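Serine-rich secreted cell wall anchored (LPXTG-motif ) protein (Lactobacillus reuteri ATCC 53608, PDB 5NXK) probably mediates adhesion of this gut bacterium to its host, through a beta-solenoid binding region displayed on a cell-wall-anchored, serine-rich repeat surface protein. Local coordinates at residues E148-R153 with K159-Y164; L179-S182 with I186-W189; H50-L55 with Y87-M92. All blocks are in the same frame, centred on the assembly; numbering follows the deposited sequence.

Contact 1 (E148-R153 with K159-Y164)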
loop_
_atom_site.group_PDB
_atom_site.type_symbol
_atom_site.label_atom_id
_atom_site.label_comp_id
_atom_site.label_asym_id
_atom_site.label_seq_id
_atom_site.Cartn_x
_atom_site.Cartn_y
_atom_site.Cartn_z
ATOM N N GLU A 148 9.150 -4.379 -12.167
ATOM C CA GLU A 148 9.300 -5.648 -11.472
ATOM C C GLU A 148 8.344 -5.657 -10.288
ATOM O O GLU A 148 7.979 -4.607 -9.754
ATOM C CB GLU A 148 10.735 -5.874 -10.984
ATOM C CG GLU A 148 11.795 -5.913 -12.066
ATOM C CD GLU A 148 13.200 -5.936 -11.481
ATOM O OE1 GLU A 148 13.677 -7.037 -11.124
ATOM O OE2 GLU A 148 13.820 -4.856 -11.362
ATOM N N ALA A 149 7.976 -6.846 -9.844
ATOM C CA ALA A 149 7.018 -6.948 -8.761
ATOM C C ALA A 149 7.639 -7.767 -7.658
ATOM O O ALA A 149 8.324 -8.759 -7.936
ATOM C CB ALA A 149 5.725 -7.582 -9.240
ATOM N N PHE A 150 7.415 -7.349 -6.414
ATOM C CA PHE A 150 7.861 -8.130 -5.274
ATOM C C PHE A 150 7.057 -9.412 -5.166
ATOM O O PHE A 150 5.837 -9.401 -5.286
ATOM C CB PHE A 150 7.740 -7.332 -3.973
ATOM C CG PHE A 150 8.094 -8.130 -2.756
ATOM C CD1 PHE A 150 9.411 -8.467 -2.498
ATOM C CD2 PHE A 150 7.106 -8.574 -1.883
ATOM C CE1 PHE A 150 9.742 -9.225 -1.381
ATOM C CE2 PHE A 150 7.430 -9.323 -0.760
ATOM C CZ PHE A 150 8.753 -9.652 -0.512
ATOM N N SER A 151 7.759 -10.514 -4.946
ATOM C CA SER A 151 7.151 -11.831 -4.819
ATOM C C SER A 151 7.515 -12.456 -3.474
ATOM O O SER A 151 8.630 -12.271 -2.981
ATOM C CB SER A 151 7.605 -12.739 -5.965
ATOM O OG SER A 151 7.032 -14.025 -5.822
ATOM N N HIS A 152 6.589 -13.203 -2.890
ATOM C CA HIS A 152 6.834 -13.807 -1.589
ATOM C C HIS A 152 6.077 -15.124 -1.473
ATOM O O HIS A 152 5.003 -15.289 -2.066
ATOM C CB HIS A 152 6.458 -12.818 -0.478
ATOM C CG HIS A 152 6.810 -13.284 0.900
ATOM N ND1 HIS A 152 8.108 -13.321 1.366
ATOM C CD2 HIS A 152 6.028 -13.660 1.940
ATOM C CE1 HIS A 152 8.111 -13.745 2.618
ATOM N NE2 HIS A 152 6.861 -13.952 2.991
ATOM N N ARG A 153 6.643 -16.071 -0.734
ATOM C CA ARG A 153 6.044 -17.397 -0.626
ATOM C C ARG A 153 4.732 -17.390 0.165
ATOM O O ARG A 153 4.551 -16.580 1.071
ATOM C CB ARG A 153 7.028 -18.371 0.031
ATOM C CG ARG A 153 6.685 -19.839 -0.198
ATOM C CD ARG A 153 7.366 -20.755 0.820
ATOM N NE ARG A 153 6.801 -22.101 0.769
ATOM C CZ ARG A 153 5.712 -22.489 1.427
ATOM N NH1 ARG A 153 5.072 -21.649 2.234
ATOM N NH2 ARG A 153 5.278 -23.736 1.301
ATOM N N LYS A 159 3.403 -15.459 -4.505
ATOM C CA LYS A 159 2.461 -14.462 -4.998
ATOM C C LYS A 159 3.146 -13.113 -5.065
ATOM O O LYS A 159 4.006 -12.812 -4.249
ATOM C CB LYS A 159 1.214 -14.368 -4.099
ATOM C CG LYS A 159 0.472 -15.679 -3.864
ATOM C CD LYS A 159 -0.189 -16.211 -5.132
ATOM C CE LYS A 159 -0.811 -17.584 -4.872
ATOM N NZ LYS A 159 -1.451 -18.175 -6.089
ATOM N N THR A 160 2.749 -12.299 -6.038
ATOM C CA THR A 160 3.240 -10.933 -6.161
ATOM C C THR A 160 2.161 -9.996 -5.659
ATOM O O THR A 160 0.993 -10.384 -5.573
ATOM C CB THR A 160 3.582 -10.574 -7.603
ATOM O OG1 THR A 160 2.437 -10.817 -8.436
ATOM C CG2 THR A 160 4.762 -11.404 -8.097
ATOM N N THR A 161 2.539 -8.768 -5.329
ATOM C CA THR A 161 1.568 -7.831 -4.799
ATOM C C THR A 161 1.845 -6.401 -5.231
ATOM O O THR A 161 2.990 -6.037 -5.456
ATOM C CB THR A 161 1.529 -7.895 -3.243
ATOM O OG1 THR A 161 0.501 -7.031 -2.751
ATOM C CG2 THR A 161 2.885 -7.481 -2.642
ATOM N N ALA A 162 0.789 -5.596 -5.331
ATOM C CA ALA A 162 0.919 -4.171 -5.661
ATOM C C ALA A 162 1.375 -3.337 -4.470
ATOM O O ALA A 162 2.056 -2.332 -4.636
ATOM C CB ALA A 162 -0.393 -3.636 -6.182
ATOM N N LEU A 163 0.970 -3.744 -3.269
ATOM C CA LEU A 163 1.291 -2.994 -2.054
ATOM C C LEU A 163 1.703 -3.974 -0.961
ATOM O O LEU A 163 0.926 -4.856 -0.585
ATOM C CB LEU A 163 0.092 -2.157 -1.588
ATOM C CG LEU A 163 -0.399 -1.021 -2.488
ATOM C CD1 LEU A 163 -1.723 -0.455 -1.978
ATOM C CD2 LEU A 163 0.637 0.105 -2.601
ATOM N N TYR A 164 2.919 -3.818 -0.443
ATOM C CA TYR A 164 3.411 -4.712 0.602
ATOM C C TYR A 164 3.745 -3.850 1.809
ATOM O O TYR A 164 4.900 -3.480 2.040
ATOM C CB TYR A 164 4.625 -5.496 0.104
ATOM C CG TYR A 164 5.070 -6.661 0.950
ATOM C CD1 TYR A 164 4.297 -7.819 1.030
ATOM C CD2 TYR A 164 6.289 -6.627 1.639
ATOM C CE1 TYR A 164 4.708 -8.899 1.777
ATOM C CE2 TYR A 164 6.719 -7.720 2.392
ATOM C CZ TYR A 164 5.921 -8.849 2.454
ATOM O OH TYR A 164 6.308 -9.946 3.188
#

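Contact 2 (L179-S182 with I186-W189)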
loop_
_atom_site.group_PDB
_atom_site.type_symbol
_atom_site.label_atom_id
_atom_site.label_comp_id
_atom_site.label_asym_id
_atom_site.label_seq_id
_atom_site.Cartn_x
_atom_site.Cartn_y
_atom_site.Cartn_z
ATOM N N LEU A 179 -7.753 1.288 -7.021
ATOM C CA LEU A 179 -6.551 0.536 -7.339
ATOM C C LEU A 179 -6.847 -0.363 -8.528
ATOM O O LEU A 179 -7.728 -1.227 -8.466
ATOM C CB LEU A 179 -6.069 -0.273 -6.136
ATOM C CG LEU A 179 -4.697 -0.954 -6.218
ATOM C CD1 LEU A 179 -4.170 -1.213 -4.791
ATOM C CD2 LEU A 179 -4.696 -2.242 -7.046
ATOM N N ASN A 180 -6.085 -0.151 -9.597
ATOM C CA ASN A 180 -6.211 -0.897 -10.837
ATOM C C ASN A 180 -5.055 -1.864 -10.951
ATOM O O ASN A 180 -3.908 -1.457 -10.884
ATOM C CB ASN A 180 -6.234 0.059 -12.029
ATOM C CG ASN A 180 -7.377 1.055 -11.948
ATOM O OD1 ASN A 180 -8.533 0.669 -11.761
ATOM N ND2 ASN A 180 -7.057 2.344 -12.052
ATOM N N ASN A 181 -5.332 -3.151 -11.077
ATOM C CA ASN A 181 -4.239 -4.111 -11.078
ATOM C C ASN A 181 -4.270 -4.970 -12.335
ATOM O O ASN A 181 -5.214 -5.731 -12.569
ATOM C CB ASN A 181 -4.294 -4.986 -9.815
ATOM C CG ASN A 181 -2.997 -5.748 -9.563
ATOM O OD1 ASN A 181 -2.160 -5.892 -10.446
ATOM N ND2 ASN A 181 -2.830 -6.233 -8.335
ATOM N N SER A 182 -3.233 -4.834 -13.148
ATOM C CA SER A 182 -3.076 -5.687 -14.313
ATOM C C SER A 182 -1.687 -6.318 -14.311
ATOM O O SER A 182 -1.157 -6.660 -15.361
ATOM C CB SER A 182 -3.315 -4.887 -15.599
ATOM O OG SER A 182 -2.451 -3.762 -15.656
ATOM N N ILE A 186 -1.864 -9.813 -5.962
ATOM C CA ILE A 186 -2.527 -9.309 -4.760
ATOM C C ILE A 186 -2.555 -7.775 -4.811
ATOM O O ILE A 186 -1.561 -7.170 -5.181
ATOM C CB ILE A 186 -1.807 -9.807 -3.469
ATOM C CG1 ILE A 186 -1.725 -11.339 -3.463
ATOM C CG2 ILE A 186 -2.518 -9.296 -2.213
ATOM C CD1 ILE A 186 -0.889 -11.897 -2.314
ATOM N N ASP A 187 -3.689 -7.152 -4.478
ATOM C CA ASP A 187 -3.766 -5.687 -4.477
ATOM C C ASP A 187 -3.111 -5.093 -3.221
ATOM O O ASP A 187 -2.335 -4.144 -3.310
ATOM C CB ASP A 187 -5.215 -5.195 -4.573
ATOM C CG ASP A 187 -5.912 -5.607 -5.881
ATOM O OD1 ASP A 187 -5.227 -5.921 -6.882
ATOM O OD2 ASP A 187 -7.164 -5.602 -5.903
ATOM N N MET A 188 -3.431 -5.651 -2.054
ATOM C CA MET A 188 -2.856 -5.173 -0.786
ATOM C C MET A 188 -2.411 -6.364 0.038
ATOM O O MET A 188 -3.236 -7.193 0.411
ATOM C CB MET A 188 -3.868 -4.366 0.023
ATOM C CG MET A 188 -4.315 -3.056 -0.600
ATOM S SD MET A 188 -5.608 -2.296 0.427
ATOM C CE MET A 188 -5.828 -0.731 -0.417
ATOM N N TRP A 189 -1.120 -6.451 0.332
ATOM C CA TRP A 189 -0.612 -7.535 1.149
ATOM C C TRP A 189 0.020 -6.939 2.396
ATOM O O TRP A 189 1.052 -6.278 2.317
ATOM C CB TRP A 189 0.422 -8.377 0.385
ATOM C CG TRP A 189 0.754 -9.679 1.052
ATOM C CD1 TRP A 189 0.323 -10.108 2.274
ATOM C CD2 TRP A 189 1.556 -10.745 0.516
ATOM N NE1 TRP A 189 0.811 -11.360 2.535
ATOM C CE2 TRP A 189 1.567 -11.776 1.473
ATOM C CE3 TRP A 189 2.268 -10.920 -0.677
ATOM C CZ2 TRP A 189 2.265 -12.971 1.275
ATOM C CZ3 TRP A 189 2.953 -12.109 -0.872
ATOM C CH2 TRP A 189 2.947 -13.117 0.096
#

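Contact 3 (H50-L55 with Y87-M92)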
loop_
_atom_site.group_PDB
_atom_site.type_symbol
_atom_site.label_atom_id
_atom_site.label_comp_id
_atom_site.label_asym_id
_atom_site.label_seq_id
_atom_site.Cartn_x
_atom_site.Cartn_y
_atom_site.Cartn_z
ATOM N N HIS A 50 3.232 17.633 -10.944
ATOM C CA HIS A 50 4.387 17.062 -11.628
ATOM C C HIS A 50 4.545 15.573 -11.349
ATOM O O HIS A 50 3.864 15.027 -10.489
ATOM C CB HIS A 50 5.654 17.809 -11.223
ATOM C CG HIS A 50 5.636 19.257 -11.594
ATOM N ND1 HIS A 50 5.777 19.689 -12.896
ATOM C CD2 HIS A 50 5.461 20.370 -10.844
ATOM C CE1 HIS A 50 5.713 21.009 -12.927
ATOM N NE2 HIS A 50 5.513 21.445 -11.697
ATOM N N TYR A 51 5.442 14.913 -12.077
ATOM C CA TYR A 51 5.705 13.511 -11.790
ATOM C C TYR A 51 7.123 13.306 -11.270
ATOM O O TYR A 51 8.002 14.139 -11.474
ATOM C CB TYR A 51 5.450 12.626 -13.031
ATOM C CG TYR A 51 6.482 12.699 -14.155
ATOM C CD1 TYR A 51 7.754 12.140 -14.008
ATOM C CD2 TYR A 51 6.156 13.261 -15.385
ATOM C CE1 TYR A 51 8.685 12.185 -15.030
ATOM C CE2 TYR A 51 7.085 13.310 -16.423
ATOM C CZ TYR A 51 8.349 12.771 -16.238
ATOM O OH TYR A 51 9.282 12.810 -17.256
ATOM N N ILE A 52 7.324 12.185 -10.587
ATOM C CA ILE A 52 8.648 11.698 -10.269
ATOM C C ILE A 52 8.750 10.279 -10.800
ATOM O O ILE A 52 7.916 9.422 -10.477
ATOM C CB ILE A 52 8.926 11.704 -8.752
ATOM C CG1 ILE A 52 8.646 13.087 -8.158
ATOM C CG2 ILE A 52 10.361 11.265 -8.477
ATOM C CD1 ILE A 52 8.733 13.134 -6.669
ATOM N N ASN A 53 9.764 10.020 -11.607
ATOM C CA ASN A 53 9.906 8.711 -12.227
ATOM C C ASN A 53 11.168 7.999 -11.719
ATOM O O ASN A 53 12.294 8.351 -12.090
ATOM C CB ASN A 53 9.918 8.866 -13.750
ATOM C CG ASN A 53 10.081 7.547 -14.481
ATOM O OD1 ASN A 53 9.857 6.473 -13.922
ATOM N ND2 ASN A 53 10.465 7.625 -15.755
ATOM N N ALA A 54 10.969 7.004 -10.861
ATOM C CA ALA A 54 12.072 6.277 -10.245
ATOM C C ALA A 54 12.465 5.099 -11.127
ATOM O O ALA A 54 11.800 4.057 -11.137
ATOM C CB ALA A 54 11.693 5.796 -8.851
ATOM N N LEU A 55 13.540 5.285 -11.887
ATOM C CA LEU A 55 13.922 4.324 -12.911
ATOM C C LEU A 55 14.788 3.198 -12.376
ATOM O O LEU A 55 14.932 2.163 -13.027
ATOM C CB LEU A 55 14.647 5.023 -14.053
ATOM C CG LEU A 55 13.722 5.805 -14.981
ATOM C CD1 LEU A 55 14.529 6.431 -16.102
ATOM C CD2 LEU A 55 12.621 4.901 -15.528
ATOM N N TYR A 87 10.754 -2.962 -5.056
ATOM C CA TYR A 87 10.658 -2.426 -3.689
ATOM C C TYR A 87 9.922 -1.084 -3.609
ATOM O O TYR A 87 10.036 -0.369 -2.618
ATOM C CB TYR A 87 12.054 -2.310 -3.051
ATOM C CG TYR A 87 12.701 -3.671 -2.919
ATOM C CD1 TYR A 87 12.143 -4.625 -2.084
ATOM C CD2 TYR A 87 13.822 -4.027 -3.673
ATOM C CE1 TYR A 87 12.694 -5.886 -1.962
ATOM C CE2 TYR A 87 14.380 -5.292 -3.563
ATOM C CZ TYR A 87 13.810 -6.216 -2.706
ATOM O OH TYR A 87 14.334 -7.478 -2.567
ATOM N N GLY A 88 9.146 -0.771 -4.644
ATOM C CA GLY A 88 8.199 0.332 -4.584
ATOM C C GLY A 88 8.799 1.686 -4.880
ATOM O O GLY A 88 10.026 1.822 -4.932
ATOM N N PHE A 89 7.939 2.682 -5.101
ATOM C CA PHE A 89 8.396 4.058 -5.182
ATOM C C PHE A 89 8.963 4.451 -3.848
ATOM O O PHE A 89 10.036 5.053 -3.775
ATOM C CB PHE A 89 7.280 5.033 -5.564
ATOM C CG PHE A 89 7.777 6.446 -5.762
ATOM C CD1 PHE A 89 8.391 6.820 -6.961
ATOM C CD2 PHE A 89 7.659 7.390 -4.753
ATOM C CE1 PHE A 89 8.875 8.122 -7.143
ATOM C CE2 PHE A 89 8.136 8.690 -4.929
ATOM C CZ PHE A 89 8.743 9.057 -6.122
ATOM N N VAL A 90 8.222 4.134 -2.789
ATOM C CA VAL A 90 8.765 4.233 -1.440
ATOM C C VAL A 90 8.989 2.847 -0.845
ATOM O O VAL A 90 8.116 1.956 -0.883
ATOM C CB VAL A 90 7.873 5.027 -0.481
ATOM C CG1 VAL A 90 8.639 5.278 0.823
ATOM C CG2 VAL A 90 7.461 6.350 -1.112
ATOM N N ASN A 91 10.189 2.699 -0.300
ATOM C CA ASN A 91 10.645 1.493 0.359
ATOM C C ASN A 91 10.802 1.845 1.822
ATOM O O ASN A 91 11.724 2.553 2.195
ATOM C CB ASN A 91 11.967 1.010 -0.256
ATOM C CG ASN A 91 12.601 -0.145 0.510
ATOM O OD1 ASN A 91 12.169 -0.501 1.605
ATOM N ND2 ASN A 91 13.643 -0.736 -0.077
ATOM N N MET A 92 9.888 1.333 2.636
ATOM C CA MET A 92 9.773 1.663 4.050
ATOM C C MET A 92 10.646 0.696 4.820
ATOM O O MET A 92 10.161 -0.292 5.375
ATOM C CB MET A 92 8.304 1.560 4.482
ATOM C CG MET A 92 7.396 2.500 3.678
ATOM S SD MET A 92 5.610 2.286 3.975
ATOM C CE MET A 92 5.488 3.039 5.587
#

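Contact 1 (E148-R153 with K159-Y164)
Phe150 sets its CE2 corner over the centre of the Tyr164 ring, with CE2 3.6 Å from Tyr164 CZ. The two ring planes meet obliquely, at 46°. His152 takes the other end of the same tyrosine: Tyr164 OH sits over the centre of the imidazole, 3.9 Å from His152 CD2. The placement of CG anti to the backbone N (chi1 176° for Phe150, -174° for His152) brings both rings to the tyrosine. Strands 151-152 and 159-160 form a beta hairpin. His152 N donates to Lys159 O and Lys159 N returns a bond to His152 O, each 2.9 Å long; the neighbouring non-hydrogen-bonded pair, Ser151 and Thr160, brings Ser151 CB within 3.8 Å of Thr160 CG2. Past this pair the strands part, and Thr161 N reaches Phe150 O only in a weak bond. Farther out, Trp114 stacks on Tyr164 and meets Phe150 edge-to-face, while Lys159 NZ forms a salt bridge with Glu220. The hairpin, an excursion from the solenoid, is thus held together by the two backbone bonds of His152 and Lys159, more weakly toward its base, and against the solenoid wall by an aromatic cluster.

Contact 2 (L179-S182 with I186-W189)
Asn181 and Asp187 meet because their first torsions turn both polar ends into the same space: Asn181 CG lies anti to its own N, while Asp187 CG is anti to the carbonyl carbon (chi1 -63°). The two segments belong to successive walls of a right-handed parallel beta-solenoid, and the chain turns a corner at Asp187, where strand 186-191 bends from one direction to the next. Asn181 ND2 donates to Asp187 OD1 over 2.8 Å with an N-H...O angle of 160°. The acceptor lies close to the amide plane of Asn181, and the nitrogen meets OD1 nearly end-on to its C-O bond; the amide and carboxylate planes are turned 43° from each other. This is a buried carboxylate with several donors. Thr219 OG1 shares OD1, and OD2 accepts from the side-chain amides of Asn215 and Asn222, contacts that would be expected to favour the ionised form. Asn181 is itself steadied on the other side of its amide, where OD1 accepts from Ala183 N; its ND2 also bonds Thr184 OG1, so the short connection between the walls is gripped by the same side chain. Leu179, two residues earlier on the strand, packs its two methyls against the aspartate, its chain crossing at a slant: CD1 is 3.8 Å from Asp187 O, and CD2 lies 3.7 Å from Asp187 OD1.

Contact 3 (H50-L55 with Y87-M92)
Phe89 reaches Ile52 and Ala54 of strand 51-54 with the edge of its ring. The bond from CA to CB points neither at the strand nor away from it, but CG stands anti to the backbone N (chi1 -175°) and carries the ring the rest of the way. CD1 is the first atom to touch, 3.9 Å from Ala54 CB, which approaches obliquely. One bond on, CE1 is near both residues: it lies 4.0 Å from Ala54 CB, 3.7 Å from Ile52 CG2 and equally far from Ile52 O. These inward-pointing residues line the interior of a beta-solenoid, whose stacked coils have a core filled from the walls, here from the parallel sheet containing 51-54 and from the turn that leads into strand 90-92. The same side chain also touches Leu81 and Asn83 of strand 79-83, the neighbour of 51-54 in its sheet. At the tip, CZ meets the beta branch of Ile52, whose side chain crosses the phenylalanine at about a right angle: CG2, lying in the ring plane at its edge, comes to 3.6 Å and CB to 3.7 Å, while CD1 stands at 4.1 Å.

Overall arrangement
From the N terminus, contact 3 comes first, spanning 31 residues between 50-55 and 87-92 and tying two walls of the early coils together across the core. Contact 1 follows in series, with five residues between its segments, and closes the hairpin that interrupts the coil before strand 163-164. Contact 2 comes last, bridging a three-residue connection between strands 176-181 and 186-191. None nests in or crosses another. Contacts 1 and 2 touch directly, their centres 10 Å apart: Ala162 N and Ile186 O, and Leu163 O and Trp189 N, are probably hydrogen-bonded, joining successive coils. Phe150 also packs loosely on Tyr87, linking contact 1 to contact 3, whereas contacts 2 and 3 stay about 10 Å apart at their nearest atoms.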